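Local coordinates for polysaccharide biosynthesis protein CapD (PDB 6BWC), which probably dehydrates UDP-N-acetylglucosamine with the help of NADP, an early step on the route to CMP-pseudaminic acid for flagellin glycosylation, at residues Glu100-Leu103 with Thr104-Gly108; Ile193-Thr196 with Asp197-Met200; Phe285-Asp289 with Met290-Pro294. The protein carries 2 engineered substitutions. One frame throughout, in Å; residues are numbered along the deposited sequence.

Contact 1: Glu100-Leu103 with Thr104-Gly108. With NAP (NADP nicotinamide-adenine-dinucleotide phosphate), chain N.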
# COMPACT_ATOMS: atom_id res chain seq x y z
N GLU C 100 16.55 0.02 -5.38
CA GLU C 100 16.67 -1.13 -4.48
C GLU C 100 17.48 -0.75 -3.27
O GLU C 100 17.12 -1.07 -2.15
CB GLU C 100 17.34 -2.30 -5.18
CG GLU C 100 16.54 -2.88 -6.32
CD GLU C 100 15.35 -3.69 -5.81
OE1 GLU C 100 15.58 -4.63 -5.02
OE2 GLU C 100 14.20 -3.36 -6.19
N ALA C 101 18.59 -0.06 -3.50
CA ALA C 101 19.35 0.49 -2.39
C ALA C 101 18.52 1.43 -1.47
O ALA C 101 18.72 1.43 -0.25
CB ALA C 101 20.58 1.21 -2.92
N VAL C 102 17.61 2.21 -2.05
CA VAL C 102 16.71 3.07 -1.26
C VAL C 102 15.82 2.22 -0.37
O VAL C 102 15.69 2.53 0.81
CB VAL C 102 15.78 3.99 -2.11
CG1 VAL C 102 14.85 4.81 -1.23
CG2 VAL C 102 16.59 4.94 -2.97
N LEU C 103 15.20 1.19 -0.92
CA LEU C 103 14.28 0.37 -0.14
C LEU C 103 15.02 -0.33 1.03
O LEU C 103 14.60 -0.26 2.18
CB LEU C 103 13.54 -0.65 -1.04
CG LEU C 103 12.58 -0.09 -2.14
CD1 LEU C 103 11.91 -1.18 -2.96
CD2 LEU C 103 11.52 0.82 -1.55
N THR C 104 16.14 -0.96 0.74
CA THR C 104 16.85 -1.71 1.75
C THR C 104 17.58 -0.77 2.74
O THR C 104 17.43 -0.93 3.97
CB THR C 104 17.78 -2.74 1.07
OG1 THR C 104 16.99 -3.64 0.28
CG2 THR C 104 18.57 -3.56 2.09
N ASN C 105 18.34 0.20 2.23
CA ASN C 105 19.16 1.07 3.09
C ASN C 105 18.40 2.22 3.82
O ASN C 105 18.75 2.53 4.97
CB ASN C 105 20.39 1.62 2.34
CG ASN C 105 21.41 0.53 1.95
OD1 ASN C 105 21.26 -0.65 2.28
ND2 ASN C 105 22.46 0.93 1.22
N ILE C 106 17.40 2.85 3.17
CA ILE C 106 16.61 3.94 3.80
C ILE C 106 15.29 3.43 4.37
O ILE C 106 15.11 3.43 5.61
CB ILE C 106 16.35 5.13 2.83
CG1 ILE C 106 17.68 5.71 2.33
CG2 ILE C 106 15.53 6.23 3.52
CD1 ILE C 106 17.54 6.66 1.16
N PHE C 107 14.38 2.99 3.48
CA PHE C 107 13.01 2.60 3.86
C PHE C 107 13.03 1.50 4.91
O PHE C 107 12.24 1.53 5.86
CB PHE C 107 12.14 2.19 2.64
CG PHE C 107 10.72 1.70 3.00
CD1 PHE C 107 9.84 2.49 3.77
CD2 PHE C 107 10.25 0.44 2.57
CE1 PHE C 107 8.55 2.05 4.10
CE2 PHE C 107 8.95 0.00 2.88
CZ PHE C 107 8.10 0.81 3.64
N GLY C 108 13.97 0.57 4.77
CA GLY C 108 14.18 -0.49 5.78
C GLY C 108 14.71 -0.01 7.13
O GLY C 108 14.32 -0.55 8.18
PA NAP N . 26.74 -9.03 4.32
O1A NAP N . 27.68 -10.18 4.56
O2A NAP N . 26.25 -8.84 2.93
O5B NAP N . 25.49 -9.13 5.31
C5B NAP N . 24.22 -8.61 4.91
C4B NAP N . 23.13 -9.23 5.78
O4B NAP N . 21.86 -8.62 5.58
C3B NAP N . 22.93 -10.67 5.42
O3B NAP N . 22.55 -11.30 6.64
C2B NAP N . 21.83 -10.63 4.40
O2B NAP N . 21.26 -11.92 4.30
C1B NAP N . 20.93 -9.54 4.99
N9A NAP N . 20.00 -8.75 4.11
C8A NAP N . 20.24 -8.12 2.92
N7A NAP N . 19.12 -7.47 2.45
C5A NAP N . 18.15 -7.68 3.35
C6A NAP N . 16.72 -7.31 3.53
N6A NAP N . 16.06 -6.57 2.63
N1A NAP N . 16.07 -7.74 4.63
C2A NAP N . 16.67 -8.49 5.57
N3A NAP N . 17.96 -8.87 5.48
C4A NAP N . 18.73 -8.51 4.43
O3 NAP N . 27.34 -7.62 4.84
PN NAP N . 28.42 -7.37 6.03
O1N NAP N . 28.18 -8.30 7.21
O2N NAP N . 29.78 -7.25 5.42
O5D NAP N . 28.08 -5.88 6.44
C5D NAP N . 27.07 -5.65 7.40
C4D NAP N . 26.82 -4.15 7.54
O4D NAP N . 28.09 -3.50 7.68
C3D NAP N . 26.08 -3.43 6.40
O3D NAP N . 25.06 -2.60 6.98
C2D NAP N . 27.12 -2.57 5.72
O2D NAP N . 26.59 -1.34 5.22
C1D NAP N . 28.12 -2.33 6.85
N1N NAP N . 29.50 -2.08 6.41
C2N NAP N . 30.22 -3.11 5.94
C3N NAP N . 31.53 -2.99 5.51
C7N NAP N . 32.31 -4.13 4.96
O7N NAP N . 33.40 -3.88 4.43
N7N NAP N . 31.85 -5.38 5.00
C4N NAP N . 32.19 -1.66 5.60
C5N NAP N . 31.31 -0.61 6.11
C6N NAP N . 30.01 -0.85 6.52
P2B NAP N . 20.34 -12.34 3.05
O1X NAP N . 20.27 -13.83 3.28
O2X NAP N . 18.99 -11.69 3.29
O3X NAP N . 21.06 -11.86 1.77
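Val102 and Ile106 lie one turn apart on helix 98-118, and Val102 O takes two backbone N-H groups. Ile106 N donates to Val102 O at 2.9 Å, the ordinary i to i+4 bond, reaching the oxygen from above the carbonyl plane. Phe107 N donates to Val102 O at 3.0 Å, an i to i+5 bond, and lies in that plane. Leu103 O repeats the longer step and receives Gly108 N at 2.8 Å. Here the helix widens into a pi-type turn. Before it the pattern is regular: Thr104 N bonds to Glu100 O, and Asn105 N to Ala101 O.

The apolar contacts are modest. Val102 CG1 meets Ile106 CD1 at 4.0 Å, the two side chains crossing at a slant. Leu103 CD2 comes to 4.3 Å from Phe107 CD2. Phe107 has CG anti to its backbone N (chi1 177°), which carries the ring away from the preceding turn.

The polar side chains are buried and find partners beyond these two turns. Thr104 OG1 is hydrogen-bonded to Arg67. Thr104 CG2 stands above the plane of the NADP adenine, off its N6A and N7A side, 4.0 Å from each. Glu100 OE1 forms a salt bridge with the same Arg67, so one arginine joins two successive turns next to the cofactor. Asn105 ND2 donates to Thr142 OG1 and to Met88 O.

Helix 138-156 packs along this part of the helix, touching Ala101, Asn105 and Ile106. A third subunit meets the same region. Val102 rests on Ile106 of that subunit and Ile106 on its Val102, a reciprocal pairing. This is consistent with the helical interface by which short-chain dehydrogenases commonly pair, placed on the flank of the Rossmann sheet.

Contact 2: Ile193-Thr196 with Asp197-Met200. With UD1 (uridine-diphosphate-N-acetylglucosamine), chain O.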
# COMPACT_ATOMS: atom_id res chain seq x y z
N ILE C 193 44.57 -10.92 -11.62
CA ILE C 193 43.62 -10.10 -10.83
C ILE C 193 43.09 -8.93 -11.66
O ILE C 193 43.68 -8.52 -12.67
CB ILE C 193 44.19 -9.61 -9.46
CG1 ILE C 193 45.55 -8.91 -9.61
CG2 ILE C 193 44.27 -10.76 -8.47
CD1 ILE C 193 45.91 -8.04 -8.43
N THR C 194 41.96 -8.40 -11.20
CA THR C 194 41.32 -7.21 -11.76
C THR C 194 41.55 -6.02 -10.83
O THR C 194 41.02 -5.97 -9.72
CB THR C 194 39.82 -7.43 -11.94
OG1 THR C 194 39.60 -8.27 -13.09
CG2 THR C 194 39.08 -6.13 -12.16
N VAL C 195 42.28 -5.03 -11.32
CA VAL C 195 42.71 -3.90 -10.51
C VAL C 195 41.95 -2.66 -10.98
O VAL C 195 41.97 -2.32 -12.15
CB VAL C 195 44.25 -3.79 -10.61
CG1 VAL C 195 44.73 -2.35 -10.73
CG2 VAL C 195 44.88 -4.52 -9.42
N THR C 196 41.24 -2.02 -10.06
CA THR C 196 40.52 -0.79 -10.37
C THR C 196 41.55 0.33 -10.58
O THR C 196 41.71 0.82 -11.70
CB THR C 196 39.51 -0.40 -9.24
OG1 THR C 196 40.16 -0.42 -7.95
CG2 THR C 196 38.27 -1.35 -9.22
N ASP C 197 42.28 0.69 -9.54
CA ASP C 197 43.18 1.83 -9.59
C ASP C 197 44.09 1.74 -8.37
O ASP C 197 43.65 1.96 -7.25
CB ASP C 197 42.33 3.11 -9.59
CG ASP C 197 43.15 4.37 -9.59
OD1 ASP C 197 44.26 4.39 -9.02
OD2 ASP C 197 42.63 5.37 -10.13
N LEU C 198 45.36 1.40 -8.59
CA LEU C 198 46.26 1.00 -7.49
C LEU C 198 46.52 2.11 -6.49
O LEU C 198 46.74 1.86 -5.30
CB LEU C 198 47.59 0.47 -8.05
CG LEU C 198 47.44 -0.82 -8.86
CD1 LEU C 198 48.69 -1.14 -9.67
CD2 LEU C 198 47.04 -1.98 -7.96
N SER C 199 46.43 3.34 -6.96
CA SER C 199 46.57 4.54 -6.12
C SER C 199 45.53 4.73 -5.01
O SER C 199 45.71 5.60 -4.17
CB SER C 199 46.56 5.79 -7.01
OG SER C 199 45.57 6.69 -6.58
N MET C 200 44.43 3.98 -5.06
CA MET C 200 43.37 4.10 -4.04
C MET C 200 43.89 3.61 -2.67
O MET C 200 44.68 2.65 -2.58
CB MET C 200 42.13 3.27 -4.43
CG MET C 200 41.38 3.74 -5.66
SD MET C 200 40.46 2.37 -6.37
CE MET C 200 38.83 3.09 -6.37
C1' UD1 O . 33.62 -1.79 1.36
C2' UD1 O . 32.16 -2.05 1.67
C3' UD1 O . 31.36 -0.75 1.76
C4' UD1 O . 32.04 0.28 2.66
C5' UD1 O . 33.57 0.33 2.46
C6' UD1 O . 34.22 1.10 3.62
C7' UD1 O . 31.68 -4.25 0.66
C8' UD1 O . 31.23 -4.96 -0.60
N2' UD1 O . 31.57 -2.91 0.66
O1' UD1 O . 33.73 -1.07 0.15
O3' UD1 O . 30.03 -1.06 2.24
O4' UD1 O . 31.50 1.57 2.44
O5' UD1 O . 34.16 -0.98 2.37
O6' UD1 O . 35.31 1.90 3.17
O7' UD1 O . 32.16 -4.89 1.60
N1 UD1 O . 38.89 -3.42 -6.22
C2 UD1 O . 39.70 -3.93 -7.27
N3 UD1 O . 39.21 -4.89 -8.08
C4 UD1 O . 37.97 -5.38 -7.93
C5 UD1 O . 37.16 -4.93 -6.92
C6 UD1 O . 37.64 -3.95 -6.06
O2 UD1 O . 40.85 -3.51 -7.48
O4 UD1 O . 37.53 -6.27 -8.67
C1B UD1 O . 39.37 -2.35 -5.32
C2B UD1 O . 38.40 -1.19 -5.09
O2' UD1 O . 38.53 -0.17 -6.07
C3B UD1 O . 38.72 -0.72 -3.68
C4B UD1 O . 39.20 -2.00 -3.02
O4B UD1 O . 39.57 -2.91 -4.04
O3B UD1 O . 39.78 0.24 -3.59
C5B UD1 O . 38.14 -2.64 -2.13
O5B UD1 O . 36.96 -3.07 -2.83
PA UD1 O . 35.89 -3.84 -1.92
O1A UD1 O . 34.82 -4.53 -2.74
O2A UD1 O . 36.57 -4.67 -0.83
O3A UD1 O . 35.26 -2.74 -0.92
PB UD1 O . 34.91 -1.16 -1.00
O1B UD1 O . 34.19 -0.86 -2.30
O2B UD1 O . 36.05 -0.23 -0.61
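Thr196 lays its methyl CG2 over one face of the uracil ring of UDP-N-acetylglucosamine, 3.5 Å from C2. Thr196 N comes from the same side of the ring and donates to O2 of the uracil at 3.0 Å. Close to the ring plane, N3 of the uracil donates to Thr194 O at 2.7 Å in a nearly straight bond (165°). Thr194 O on strand 192-195, which pairs in parallel with strand 259-262, and Thr196 N just beyond it read the base. After a bend at Thr196 the chain enters a type I beta turn, Asp197 to Met200.

Thr196 OG1 sits between its backbone N and carbonyl carbon (chi1 50°). There Thr196 OG1 lies 2.5 Å from the ribose O2' and 3.2 Å from O2 of the uracil. Met200 SD lies 3.2 Å from Thr196 OG1 and also beside O2'. Glu269, which packs on Thr196, is also hydrogen-bonded to the ligand through OE2.

Away from the base, Val195 and Leu198 cross at about a right angle. Leu198 CD2 fits against both methyls of Val195. The turn is closed by Met200 N donating to Asp197 O at 3.1 Å, while Asp197 OD1 accepts a weak bond from Ser199 N.

Contact 3: Phe285-Asp289 with Met290-Pro294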
# COMPACT_ATOMS: atom_id res chain seq x y z
N PHE C 285 34.66 13.45 20.26
CA PHE C 285 35.50 13.05 21.39
C PHE C 285 36.50 11.95 21.02
O PHE C 285 36.18 11.10 20.20
CB PHE C 285 34.60 12.64 22.57
CG PHE C 285 33.76 13.77 23.09
CD1 PHE C 285 34.25 14.64 24.07
CD2 PHE C 285 32.50 14.02 22.56
CE1 PHE C 285 33.49 15.72 24.52
CE2 PHE C 285 31.73 15.10 23.01
CZ PHE C 285 32.22 15.95 23.99
N GLU C 286 37.71 12.00 21.58
CA GLU C 286 38.70 10.93 21.41
C GLU C 286 38.77 10.08 22.66
O GLU C 286 38.81 10.60 23.77
CB GLU C 286 40.09 11.48 21.17
CG GLU C 286 40.40 11.70 19.72
CD GLU C 286 41.86 11.97 19.46
OE1 GLU C 286 42.20 12.93 18.70
OE2 GLU C 286 42.68 11.19 19.99
N LEU C 287 38.77 8.77 22.44
CA LEU C 287 39.17 7.77 23.43
C LEU C 287 40.46 7.15 22.88
O LEU C 287 40.83 7.39 21.70
CB LEU C 287 38.08 6.69 23.60
CG LEU C 287 36.79 7.07 24.34
CD1 LEU C 287 35.71 6.02 24.09
CD2 LEU C 287 37.00 7.25 25.84
N PRO C 288 41.17 6.36 23.71
CA PRO C 288 42.33 5.64 23.22
C PRO C 288 42.17 5.07 21.79
O PRO C 288 42.90 5.48 20.89
CB PRO C 288 42.50 4.51 24.27
CG PRO C 288 41.70 4.92 25.49
CD PRO C 288 41.08 6.26 25.18
N ASP C 289 41.18 4.20 21.59
CA ASP C 289 41.03 3.42 20.35
C ASP C 289 39.85 3.80 19.44
O ASP C 289 39.60 3.13 18.44
CB ASP C 289 40.91 1.95 20.74
CG ASP C 289 42.25 1.31 21.03
OD1 ASP C 289 42.31 0.48 21.96
OD2 ASP C 289 43.24 1.63 20.31
N MET C 290 39.21 4.93 19.73
CA MET C 290 37.86 5.23 19.24
C MET C 290 37.52 6.73 19.29
O MET C 290 37.96 7.42 20.20
CB MET C 290 36.92 4.47 20.16
CG MET C 290 35.44 4.61 19.91
SD MET C 290 34.62 3.68 21.19
CE MET C 290 35.04 2.01 20.68
N PHE C 291 36.77 7.23 18.31
CA PHE C 291 36.15 8.57 18.40
C PHE C 291 34.66 8.40 18.64
O PHE C 291 34.06 7.44 18.19
CB PHE C 291 36.31 9.41 17.13
CG PHE C 291 37.73 9.62 16.68
CD1 PHE C 291 38.44 10.76 17.07
CD2 PHE C 291 38.35 8.72 15.81
CE1 PHE C 291 39.74 10.97 16.62
CE2 PHE C 291 39.66 8.92 15.37
CZ PHE C 291 40.35 10.05 15.78
N ILE C 292 34.08 9.36 19.36
CA ILE C 292 32.66 9.44 19.60
C ILE C 292 32.20 10.80 19.10
O ILE C 292 32.62 11.82 19.62
CB ILE C 292 32.33 9.30 21.11
CG1 ILE C 292 32.82 7.92 21.60
CG2 ILE C 292 30.82 9.47 21.37
CD1 ILE C 292 32.61 7.62 23.08
N ILE C 293 31.36 10.81 18.07
CA ILE C 293 30.72 12.04 17.61
C ILE C 293 29.36 12.08 18.30
O ILE C 293 28.61 11.12 18.20
CB ILE C 293 30.52 12.09 16.08
CG1 ILE C 293 31.81 11.70 15.33
CG2 ILE C 293 30.06 13.48 15.63
CD1 ILE C 293 31.67 11.70 13.81
N PRO C 294 29.04 13.17 19.00
CA PRO C 294 27.69 13.31 19.53
C PRO C 294 26.61 13.70 18.48
O PRO C 294 26.90 13.87 17.28
CB PRO C 294 27.85 14.43 20.56
CG PRO C 294 28.94 15.26 20.00
CD PRO C 294 29.92 14.22 19.54
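Phe285 O is approached by two groups of the facing strand. Ile292 N donates to Phe285 O at 2.9 Å, and Phe291 CA makes a CA-H...O contact with Phe285 O at 3.1 Å. The return bond runs from Phe285 N to Ile292 O at 2.7 Å and is almost straight (174°). The two residues therefore form a hydrogen-bonded antiparallel pair. Glu286 and Phe291 are the adjoining non-hydrogen-bonded pair. Nearer the loop, Leu287 N donates to Met290 O at 2.7 Å.

These bonds hold a beta hairpin, strands 285-286 and 290-293, turning at Pro288 and Asp289. It extends the large mixed sheet beyond strand 226-229, with 285-286 outermost in this chain. Phe291 bonds through its backbone to Ile228, and Ile293 to Thr226.

On the face that bears Glu286 and Phe291, the two side chains run alongside each other in the same direction. Glu286 CG lies 3.3 Å from Phe291 CE1. The carboxylate plane is turned 70° from the ring. Lys230 serves both residues, as a salt bridge to Glu286 OE2 and as a cation-pi partner of Phe291. Tyr314 meets the Phe291 ring edge-to-face.

On the face bearing Phe285 and Ile292 the contacts are between apolar side chains. Leu287 CD1 touches Ile292 CD1 at 3.6 Å and Met290 SD at 3.9 Å. The Met290 chain is extended as far as SD and bends there (chi3 -70°). Phe227 of strand 226-229 packs on Met290 and Ile292. At the far end, Pro294 CD stands at the edge of the Phe285 ring, 4.0 Å from Phe285 CD2.

From the N terminus the three contacts follow in series, and none nests in or crosses another. In each the two segments follow directly on one another. Contact 1 closes no loop; it lies wholly on helix 98-118, where the Rossmann part meets NADP and other subunits. Contact 2 comes next and includes a four-residue turn between strands 192-195 and 201-205. It lines the uridine end of the UDP-N-acetylglucosamine pocket. Contact 3 closes the hairpin 285-286 and 290-293 at one border of the large sheet. The contacts do not touch: their centres lie about 29 to 32 Å apart, and their nearest atoms about 18 to 19 Å.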